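Local coordinates for protein lipoxygenase (Cyanothece sp., PDB 5EK8) that probably inserts molecular oxygen into polyunsaturated fatty acids with its non-heme iron, as a 9R-lipoxygenase carrying a PLAT domain, at residues Glu116-Asn122 / Asn136-Ile142. Numbering follows the deposited sequence.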
# COMPACT_ATOMS: atom_id res chain seq x y z
N GLU A 116 11.43 28.19 -22.83
CA GLU A 116 10.65 27.46 -21.85
C GLU A 116 11.25 26.07 -21.72
O GLU A 116 11.40 25.35 -22.71
CB GLU A 116 9.18 27.38 -22.27
CG GLU A 116 8.42 26.22 -21.64
CD GLU A 116 6.96 26.16 -22.08
OE1 GLU A 116 6.56 25.17 -22.73
OE2 GLU A 116 6.20 27.11 -21.77
N LEU A 117 11.60 25.69 -20.50
CA LEU A 117 12.24 24.40 -20.27
C LEU A 117 11.26 23.40 -19.67
O LEU A 117 10.63 23.67 -18.65
CB LEU A 117 13.45 24.57 -19.35
CG LEU A 117 14.44 23.41 -19.33
CD1 LEU A 117 15.13 23.29 -20.68
CD2 LEU A 117 15.45 23.60 -18.20
N ARG A 118 11.14 22.23 -20.30
CA ARG A 118 10.24 21.21 -19.80
C ARG A 118 10.99 20.02 -19.21
O ARG A 118 11.86 19.44 -19.85
CB ARG A 118 9.30 20.72 -20.91
CG ARG A 118 8.45 21.82 -21.51
CD ARG A 118 7.31 21.24 -22.33
NE ARG A 118 6.62 22.27 -23.10
CZ ARG A 118 5.65 22.03 -23.97
NH1 ARG A 118 5.23 20.79 -24.18
NH2 ARG A 118 5.09 23.03 -24.64
N VAL A 119 10.64 19.69 -17.97
CA VAL A 119 11.10 18.47 -17.33
C VAL A 119 10.13 17.36 -17.70
O VAL A 119 8.92 17.47 -17.45
CB VAL A 119 11.19 18.61 -15.80
CG1 VAL A 119 11.81 17.36 -15.19
CG2 VAL A 119 12.01 19.85 -15.41
N ILE A 120 10.69 16.30 -18.30
CA ILE A 120 9.92 15.22 -18.89
C ILE A 120 10.04 13.90 -18.13
O ILE A 120 11.13 13.39 -17.89
CB ILE A 120 10.36 14.99 -20.36
CG1 ILE A 120 10.25 16.29 -21.16
CG2 ILE A 120 9.52 13.89 -21.01
CD1 ILE A 120 8.85 16.86 -21.19
N ASP A 121 8.88 13.35 -17.77
CA ASP A 121 8.75 12.05 -17.13
C ASP A 121 8.53 10.99 -18.21
O ASP A 121 8.28 11.35 -19.36
CB ASP A 121 7.58 12.06 -16.15
CG ASP A 121 7.81 11.21 -14.94
OD1 ASP A 121 8.42 10.13 -15.07
OD2 ASP A 121 7.37 11.62 -13.84
N ASN A 122 8.61 9.71 -17.85
CA ASN A 122 8.15 8.66 -18.77
C ASN A 122 7.99 7.28 -18.12
O ASN A 122 8.74 6.89 -17.23
CB ASN A 122 9.09 8.54 -19.98
CG ASN A 122 10.40 7.86 -19.65
OD1 ASN A 122 10.50 6.63 -19.70
ND2 ASN A 122 11.41 8.65 -19.33
N ASN A 136 6.24 9.48 -22.81
CA ASN A 136 6.58 10.69 -22.07
C ASN A 136 5.40 11.34 -21.35
O ASN A 136 4.24 11.06 -21.65
CB ASN A 136 7.23 11.73 -22.99
CG ASN A 136 8.54 11.24 -23.59
OD1 ASN A 136 9.09 10.23 -23.16
ND2 ASN A 136 9.04 11.97 -24.59
N ARG A 137 5.73 12.21 -20.41
CA ARG A 137 4.76 12.97 -19.63
C ARG A 137 5.46 14.23 -19.10
O ARG A 137 6.60 14.17 -18.66
CB ARG A 137 4.21 12.14 -18.47
CG ARG A 137 3.58 12.95 -17.35
CD ARG A 137 3.74 12.26 -15.99
NE ARG A 137 3.37 13.15 -14.89
CZ ARG A 137 4.24 13.77 -14.10
NH1 ARG A 137 5.54 13.60 -14.27
NH2 ARG A 137 3.80 14.57 -13.14
N ILE A 138 4.78 15.37 -19.17
CA ILE A 138 5.39 16.62 -18.74
C ILE A 138 5.40 16.74 -17.22
O ILE A 138 4.36 16.89 -16.58
CB ILE A 138 4.67 17.83 -19.35
CG1 ILE A 138 4.91 17.87 -20.86
CG2 ILE A 138 5.15 19.13 -18.70
CD1 ILE A 138 4.22 19.01 -21.56
N ALA A 139 6.60 16.68 -16.65
CA ALA A 139 6.76 16.68 -15.20
C ALA A 139 6.80 18.10 -14.63
O ALA A 139 6.24 18.35 -13.56
CB ALA A 139 8.02 15.93 -14.81
N TYR A 140 7.44 19.03 -15.33
CA TYR A 140 7.49 20.41 -14.83
C TYR A 140 7.80 21.41 -15.93
O TYR A 140 8.34 21.05 -16.97
CB TYR A 140 8.53 20.52 -13.71
CG TYR A 140 8.40 21.75 -12.83
CD1 TYR A 140 7.32 21.90 -11.96
CD2 TYR A 140 9.37 22.75 -12.84
CE1 TYR A 140 7.20 23.02 -11.15
CE2 TYR A 140 9.26 23.86 -12.03
CZ TYR A 140 8.18 24.00 -11.19
OH TYR A 140 8.08 25.11 -10.39
N ILE A 141 7.45 22.67 -15.72
CA ILE A 141 7.78 23.71 -16.69
C ILE A 141 8.41 24.94 -16.04
O ILE A 141 7.86 25.51 -15.10
CB ILE A 141 6.55 24.16 -17.50
CG1 ILE A 141 5.89 22.97 -18.21
CG2 ILE A 141 6.93 25.21 -18.52
CD1 ILE A 141 4.62 23.34 -18.93
N ILE A 142 9.57 25.34 -16.55
CA ILE A 142 10.26 26.53 -16.08
C ILE A 142 10.30 27.59 -17.16
O ILE A 142 10.65 27.30 -18.31
CB ILE A 142 11.69 26.20 -15.65
CG1 ILE A 142 11.69 25.07 -14.61
CG2 ILE A 142 12.36 27.45 -15.11
CD1 ILE A 142 13.06 24.54 -14.29
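Leu117 and Ile142 form an antiparallel hydrogen-bonded pair, Leu117 N reaching Ile142 O at 2.9 Å and Ile142 N returning to Leu117 O. Val119 breaks the regular pairing: Val119 O accepts from both Ala139 N (2.6 Å) and Tyr140 N (3.0 Å), while Val119 N gives to Tyr140 O. This is a classic beta bulge, with Ala139 as the extra residue; beyond it the register resumes one residue on, and Asp121 and Arg137 exchange two backbone bonds. The N-to-C directions of the two short segments are 137° apart, an antiparallel pair with a marked twist.

On the face of Leu117, Val119 and Asp121, Val119 CB lies 3.9 Å from Tyr140 CB, and its CG1 branch meets the Ala139 methyl. Asp121 and Arg137 lie side by side and point the same way, their salt bridge joining Asp121 OD2 to Arg137 NH1 at 2.7 Å. Only NH1 meets OD2, and with the carboxylate and guanidinium planes 74° apart the two groups do not form a flat two-point pairing. The other face carries Arg118, Ile120 and Ile141. Glu116 CG, anti to the backbone N (chi1 157°), touches Ile141 CG2 at 3.6 Å. Arg118 grips Glu116 OE1 side-on with NE (2.9 Å) and NH2, the oxygen lying near the plane of the guanidinium. With an alanine at Glu116, the Arg118 guanidinium would probably lose this carboxylate and the Ile141 CG2 methyl its cover from CG. Farther along, Ile120 CG2 packs on Asn136 CB at 3.7 Å.

The segments belong to the hairpin of strands 115-126 and 132-143, the latter at the edge of a four-stranded antiparallel sheet, consistent with the PLAT beta-sandwich. Strand 72-79 flanks 115-126 on its other side and supplies Trp76 for a cation-pi contact with Arg118, whereas strand 152-160 packs against Leu117, Tyr140 and Ile142.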